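Local coordinates for protein GCN5-related N-acetyltransferase (Brucella melitensis biovar Abortus, PDB 4J3G) that probably transfers an acetyl group from acetyl-coenzyme A to an amino group of a protein or small-molecule substrate, as a member of the GNAT acetyltransferase family, at residues Ala39-Asn42 against Asp43-Asn47; Glu126-Glu129 against Glu130-Arg134; Val168-Phe172 against Gly173-Asp177. One frame throughout, in Å; residues are numbered along the deposited sequence.

Contact 1 of 3, residues Ala39-Asn42 against Asp43-Asn47; sequences AIYN and DAVEN
Tyr-41 and Val-45 meet one helical turn apart, on the buried side of helix 34-47. One methyl of Val-45, CG2, sits over a face of the Tyr-41 ring. It stands 3.9 Å from the ring centroid, 26° off the ring normal, and makes a CH-pi contact. The methyl is displaced toward the rim, and its nearest ring atom is Tyr-41 CE2, 3.6 Å from Val-45 CG2. The Tyr-41 ring is carried beside its own carbonyl carbon (chi1 178°, CG opposite the backbone N). This points the ring outward and slightly toward the next turn, where Val-45 meets its face. The packing here is close. Tyr-88 also touches the Tyr-41 side chain, Arg-62 makes a cation-pi contact with the ring, and the phenol OH is hydrogen-bonded to Asn-53. The backbone beneath is regular: Val-45 N donates to Tyr-41 O at 2.9 Å, and Ala-44 N to Ile-40 O at 3.0 Å. Ile-40 turns to strand 84-93, where it packs on Val-85 and Tyr-88.

The other side, where Glu-46 and Asn-47 face solvent, is looser and more polar. Glu-46 runs extended back past Asn-42, with its OE2 3.9 Å from Asn-42 CB. That is a light contact without a bond. Asn-42 spends its amide oxygen on the backbone N of Val-57. Near the end of the helix, Asn-47 ND2 donates to Asp-43 OD1 at 2.7 Å, and the bond is nearly straight at 170°. The donor stands above the carboxylate plane, while the oxygen lies in the plane of the Asn-47 amide. Asp-43 OD2 is held separately by Ser-112 OG. The arrangement is that of an amphipathic helix, here the first helix of the GNAT fold, with i to i+4 contacts on both its faces.

Contact 2 of 3, residues Glu126-Glu129 against Glu130-Arg134; sequences ELIE and EARER
Glu-129 and Arg-132 lie side by side and point the same way from helix 119-133, three residues apart. A salt bridge joins them, with Glu-129 OE2 3.1 Å from Arg-132 NH1. The carboxylate and guanidinium planes are turned 51° against each other, so the two groups do not meet as a flat, paired fork. The NH1 end does the touching. Glu-129 bends at its second torsion (chi2 -58°), which folds the carboxylate back toward the arginine. Ile-128 also runs alongside Arg-132. Its CG2 methyl lies over one face of the guanidinium, 3.9 Å from NH1 of Arg-132 and offset toward the rim. The arginine head therefore has an apolar neighbour over a face and an acid at its edge.

The second acid-base pair is built differently. Arg-134 approaches Glu-130 side-on and uses two nitrogens on a single oxygen. Arg-134 NE is 3.0 Å from Glu-130 OE1, and Arg-134 NH2 is 3.1 Å from that same OE1. Both come from the same face of the carboxylate. The NE bond is on the anti side, but out of the plane. The remaining arginine nitrogen, NH1, is hydrogen-bonded to Gly-73 O. Glu-126 crosses near Glu-130 with its carboxylate at 90° to the other. Their OE2 atoms are 4.6 Å apart. On the inner face, Leu-127 and Ala-131 pack on Tyr-91, and Ala-131 N donates to Leu-127 O at 2.9 Å.

Two arginines thus offset part of the charge of a glutamate-rich helix end. The buried Glu-130 has two bonds from Arg-134 on one oxygen and a weak one from His-28 on the other, which would favour its ionised form. The nearby Glu-126 probably works against this.

Contact 3 of 3, residues Val168-Phe172 against Gly173-Asp177; sequences VGQKF and GRWLD
A beta hairpin closes here through a type I' turn, Lys-171 to Arg-174, between the last two strands of the GNAT sheet. Lys-171 and Arg-174 form a hydrogen-bonded antiparallel pair, with Lys-171 N to Arg-174 O at 3.0 Å and Arg-174 N to Lys-171 O at 2.9 Å. Phe-172 and Gly-173 fill the turn with positive phi. Farther along, Val-168 and Gly-169 both face Leu-176 in a classic beta bulge, and Leu-176 N donates to Gly-169 O at 2.9 Å. Leu-176 CD1 packs against Lys-171 CB at 3.7 Å. The extended Lys-171 chain then carries NZ to the backbone oxygens of Ile-51 and Thr-48.

On the other face, Gln-170 lies over Trp-175, in a non-hydrogen-bonded pair. With CG opposite the backbone N (chi1 -167°), its chain reaches over the indole. Its amide is almost parallel to the ring, 8° apart, and shifted toward the rim. Around this pair comes the second subunit: its His-137 stacks on Trp-175, and its His-102 meets the same indole with ring planes about 80° apart. One water also sits over the indole face that Gln-170 covers. It accepts from Gln-170 NE2 at 2.6 Å and donates to Gly-173 O at 2.9 Å.

Overall arrangement
From the N terminus the chain reaches contact 1 in helix 34-47, then contact 2 in helix 119-133, and last contact 3 in the hairpin of strands 160-171 and 174-184. The three lie in series and none nests in or crosses another. Contacts 1 and 2 each join successive turns of one helix. Only contact 3 closes a chain reversal. Contact 2 belongs to the beta-alpha-beta unit 103-144 and stands apart, its centre about 25 Å from that of contact 1 and 31 Å from that of contact 3. Contacts 1 and 3 touch: Lys-171 NZ reaches Val-45 O, and the Phe-172 ring packs near Glu-46 O. This ties the first helix to the C-terminal hairpin.

Contact 1 of 3, residues Ala39-Asn42 against Asp43-Asn47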
# COMPACT_ATOMS: atom_id res chain seq x y z
N ALA A 39 7.54 24.05 -2.27
CA ALA A 39 8.86 24.26 -1.68
C ALA A 39 9.12 23.22 -0.59
O ALA A 39 10.19 22.63 -0.51
CB ALA A 39 9.00 25.67 -1.12
N ILE A 40 8.10 22.97 0.21
CA ILE A 40 8.21 22.03 1.33
C ILE A 40 8.33 20.61 0.78
O ILE A 40 9.18 19.85 1.19
CB ILE A 40 7.01 22.19 2.29
CG1 ILE A 40 7.09 23.56 2.96
CG2 ILE A 40 6.96 21.07 3.35
CD1 ILE A 40 5.75 24.02 3.51
N TYR A 41 7.49 20.28 -0.18
CA TYR A 41 7.55 18.97 -0.78
C TYR A 41 8.90 18.69 -1.47
O TYR A 41 9.56 17.68 -1.18
CB TYR A 41 6.45 18.82 -1.76
CG TYR A 41 6.46 17.49 -2.48
CD1 TYR A 41 5.86 16.38 -1.93
CD2 TYR A 41 7.10 17.34 -3.70
CE1 TYR A 41 5.87 15.15 -2.59
CE2 TYR A 41 7.11 16.12 -4.37
CZ TYR A 41 6.48 15.03 -3.80
OH TYR A 41 6.57 13.80 -4.43
N ASN A 42 9.37 19.60 -2.34
CA ASN A 42 10.69 19.38 -2.96
C ASN A 42 11.88 19.35 -1.97
O ASN A 42 12.85 18.62 -2.19
CB ASN A 42 10.95 20.42 -4.06
CG ASN A 42 10.28 20.08 -5.39
OD1 ASN A 42 9.98 18.92 -5.72
ND2 ASN A 42 10.11 21.11 -6.20
N ASP A 43 11.78 20.13 -0.89
CA ASP A 43 12.76 20.09 0.19
C ASP A 43 12.81 18.68 0.78
O ASP A 43 13.88 18.12 0.89
CB ASP A 43 12.40 21.10 1.27
CG ASP A 43 13.61 21.52 2.15
OD1 ASP A 43 14.56 20.73 2.40
OD2 ASP A 43 13.61 22.69 2.57
N ALA A 44 11.64 18.13 1.10
CA ALA A 44 11.55 16.72 1.62
C ALA A 44 12.12 15.71 0.62
O ALA A 44 12.85 14.76 1.01
CB ALA A 44 10.15 16.36 2.00
N VAL A 45 11.80 15.89 -0.66
CA VAL A 45 12.32 15.00 -1.71
C VAL A 45 13.86 15.02 -1.79
O VAL A 45 14.52 13.96 -1.91
CB VAL A 45 11.72 15.38 -3.07
CG1 VAL A 45 12.39 14.64 -4.20
CG2 VAL A 45 10.24 15.09 -3.04
N GLU A 46 14.42 16.22 -1.70
CA GLU A 46 15.86 16.43 -1.87
C GLU A 46 16.68 16.07 -0.66
O GLU A 46 17.79 15.55 -0.81
CB GLU A 46 16.13 17.91 -2.15
CG GLU A 46 15.61 18.36 -3.49
CD GLU A 46 15.58 19.89 -3.63
OE1 GLU A 46 16.31 20.61 -2.90
OE2 GLU A 46 14.80 20.35 -4.46
N ASN A 47 16.14 16.35 0.53
CA ASN A 47 16.96 16.47 1.76
C ASN A 47 16.58 15.52 2.90
O ASN A 47 17.09 15.67 4.00
CB ASN A 47 16.88 17.89 2.30
CG ASN A 47 17.49 18.88 1.37
OD1 ASN A 47 18.52 18.61 0.77
ND2 ASN A 47 16.84 20.00 1.17

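Contact 2 of 3, residues Glu126-Glu129 against Glu130-Arg134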
# COMPACT_ATOMS: atom_id res chain seq x y z
N GLU A 126 -4.66 17.99 14.36
CA GLU A 126 -5.82 18.56 13.66
C GLU A 126 -6.30 17.65 12.53
O GLU A 126 -7.50 17.47 12.30
CB GLU A 126 -5.51 19.95 13.12
CG GLU A 126 -6.73 20.64 12.49
CD GLU A 126 -8.00 20.60 13.35
OE1 GLU A 126 -7.93 20.83 14.61
OE2 GLU A 126 -9.08 20.39 12.76
N LEU A 127 -5.35 17.02 11.83
CA LEU A 127 -5.73 16.08 10.79
C LEU A 127 -6.54 14.90 11.35
O LEU A 127 -7.49 14.44 10.71
CB LEU A 127 -4.49 15.52 10.10
CG LEU A 127 -4.72 14.91 8.70
CD1 LEU A 127 -5.31 15.93 7.75
CD2 LEU A 127 -3.41 14.38 8.13
N ILE A 128 -6.15 14.38 12.51
CA ILE A 128 -6.88 13.34 13.18
C ILE A 128 -8.33 13.78 13.43
O ILE A 128 -9.26 13.00 13.24
CB ILE A 128 -6.22 12.96 14.55
CG1 ILE A 128 -4.94 12.17 14.33
CG2 ILE A 128 -7.16 12.17 15.41
CD1 ILE A 128 -4.09 11.98 15.60
N GLU A 129 -8.53 15.00 13.89
CA GLU A 129 -9.91 15.45 14.15
C GLU A 129 -10.73 15.52 12.86
O GLU A 129 -11.91 15.15 12.86
CB GLU A 129 -9.94 16.83 14.82
CG GLU A 129 -9.24 16.87 16.18
CD GLU A 129 -9.81 15.88 17.19
OE1 GLU A 129 -11.03 15.57 17.13
OE2 GLU A 129 -9.02 15.37 18.02
N GLU A 130 -10.11 16.01 11.79
CA GLU A 130 -10.76 16.02 10.45
C GLU A 130 -11.11 14.62 9.98
O GLU A 130 -12.21 14.37 9.49
CB GLU A 130 -9.88 16.66 9.41
CG GLU A 130 -9.85 18.17 9.45
CD GLU A 130 -11.00 18.81 8.69
OE1 GLU A 130 -11.92 18.08 8.19
OE2 GLU A 130 -10.97 20.06 8.59
N ALA A 131 -10.19 13.68 10.19
CA ALA A 131 -10.45 12.31 9.83
C ALA A 131 -11.64 11.74 10.61
O ALA A 131 -12.50 11.05 10.05
CB ALA A 131 -9.20 11.46 10.08
N ARG A 132 -11.65 12.00 11.91
CA ARG A 132 -12.74 11.57 12.80
C ARG A 132 -14.08 12.09 12.29
O ARG A 132 -15.09 11.34 12.22
CB ARG A 132 -12.48 12.16 14.20
CG ARG A 132 -12.77 11.28 15.37
CD ARG A 132 -12.12 11.89 16.64
NE ARG A 132 -11.23 10.91 17.24
CZ ARG A 132 -10.16 11.17 17.97
NH1 ARG A 132 -9.79 12.42 18.26
NH2 ARG A 132 -9.45 10.15 18.44
N GLU A 133 -14.09 13.38 11.94
CA GLU A 133 -15.28 14.06 11.48
C GLU A 133 -15.78 13.43 10.20
O GLU A 133 -16.97 13.33 9.99
CB GLU A 133 -14.94 15.49 11.17
CG GLU A 133 -16.14 16.40 11.04
CD GLU A 133 -15.78 17.82 11.37
OE1 GLU A 133 -15.98 18.23 12.55
OE2 GLU A 133 -15.22 18.51 10.49
N ARG A 134 -14.83 13.03 9.35
CA ARG A 134 -15.10 12.48 8.03
C ARG A 134 -15.30 10.96 8.06
O ARG A 134 -15.47 10.36 7.01
CB ARG A 134 -14.00 12.90 7.03
CG ARG A 134 -14.06 14.36 6.67
CD ARG A 134 -12.86 14.87 5.90
NE ARG A 134 -12.79 16.33 5.96
CZ ARG A 134 -12.68 17.15 4.92
NH1 ARG A 134 -12.60 16.70 3.66
NH2 ARG A 134 -12.62 18.46 5.15

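Contact 3 of 3, residues Val168-Phe172 against Gly173-Asp177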
# COMPACT_ATOMS: atom_id res chain seq x y z
N VAL A 168 12.13 -2.37 1.85
CA VAL A 168 11.05 -2.19 0.84
C VAL A 168 11.14 -0.91 0.07
O VAL A 168 10.52 -0.78 -0.97
CB VAL A 168 9.62 -2.30 1.42
CG1 VAL A 168 9.32 -3.72 1.78
CG2 VAL A 168 9.35 -1.28 2.51
N GLY A 169 11.96 0.03 0.54
CA GLY A 169 12.21 1.27 -0.18
C GLY A 169 13.66 1.42 -0.55
O GLY A 169 14.52 0.72 -0.03
N GLN A 170 13.92 2.32 -1.48
CA GLN A 170 15.26 2.67 -1.83
C GLN A 170 15.33 4.17 -2.06
O GLN A 170 14.49 4.74 -2.75
CB GLN A 170 15.70 1.94 -3.09
CG GLN A 170 17.20 2.03 -3.30
CD GLN A 170 17.64 1.36 -4.56
OE1 GLN A 170 17.00 1.50 -5.61
NE2 GLN A 170 18.75 0.64 -4.48
N LYS A 171 16.37 4.80 -1.51
CA LYS A 171 16.64 6.23 -1.78
C LYS A 171 18.12 6.51 -1.53
O LYS A 171 18.68 5.94 -0.64
CB LYS A 171 15.81 7.12 -0.88
CG LYS A 171 15.76 8.56 -1.37
CD LYS A 171 14.75 9.39 -0.61
CE LYS A 171 14.77 10.82 -1.13
NZ LYS A 171 13.74 11.71 -0.53
N PHE A 172 18.73 7.39 -2.34
CA PHE A 172 20.14 7.72 -2.19
C PHE A 172 21.01 6.47 -2.19
O PHE A 172 22.05 6.39 -1.48
CB PHE A 172 20.37 8.50 -0.88
CG PHE A 172 19.54 9.74 -0.75
CD1 PHE A 172 19.39 10.65 -1.81
CD2 PHE A 172 18.95 10.03 0.45
CE1 PHE A 172 18.64 11.81 -1.65
CE2 PHE A 172 18.18 11.18 0.62
CZ PHE A 172 18.03 12.07 -0.42
N GLY A 173 20.57 5.46 -2.95
CA GLY A 173 21.28 4.20 -3.08
C GLY A 173 21.18 3.27 -1.88
O GLY A 173 21.84 2.23 -1.84
N ARG A 174 20.35 3.61 -0.91
CA ARG A 174 20.24 2.84 0.32
C ARG A 174 18.93 2.08 0.33
O ARG A 174 17.91 2.66 -0.07
CB ARG A 174 20.24 3.78 1.52
CG ARG A 174 21.53 4.49 1.74
CD ARG A 174 21.32 5.80 2.46
NE ARG A 174 20.81 5.64 3.82
CZ ARG A 174 20.81 6.62 4.73
NH1 ARG A 174 21.30 7.83 4.43
NH2 ARG A 174 20.32 6.39 5.94
N TRP A 175 18.94 0.83 0.82
CA TRP A 175 17.67 0.16 1.16
C TRP A 175 17.17 0.73 2.47
O TRP A 175 17.96 0.97 3.37
CB TRP A 175 17.78 -1.35 1.29
CG TRP A 175 18.25 -2.06 0.04
CD1 TRP A 175 19.44 -2.73 -0.10
CD2 TRP A 175 17.58 -2.18 -1.21
NE1 TRP A 175 19.55 -3.25 -1.36
CE2 TRP A 175 18.42 -2.93 -2.07
CE3 TRP A 175 16.35 -1.74 -1.71
CZ2 TRP A 175 18.07 -3.25 -3.39
CZ3 TRP A 175 16.01 -2.07 -3.03
CH2 TRP A 175 16.88 -2.80 -3.85
N LEU A 176 15.86 0.92 2.55
CA LEU A 176 15.19 1.57 3.65
C LEU A 176 14.05 0.70 4.18
O LEU A 176 13.35 0.01 3.40
CB LEU A 176 14.59 2.88 3.16
CG LEU A 176 15.60 3.92 2.66
CD1 LEU A 176 14.85 5.06 2.04
CD2 LEU A 176 16.54 4.38 3.76
N ASP A 177 13.81 0.82 5.47
CA ASP A 177 12.83 0.01 6.18
C ASP A 177 11.61 0.84 6.48
O ASP A 177 11.72 2.00 6.91
CB ASP A 177 13.43 -0.54 7.50
CG ASP A 177 14.58 -1.47 7.29
OD1 ASP A 177 14.84 -1.91 6.12
OD2 ASP A 177 15.23 -1.75 8.32
O HOH W 1 20.23 -0.16 -2.45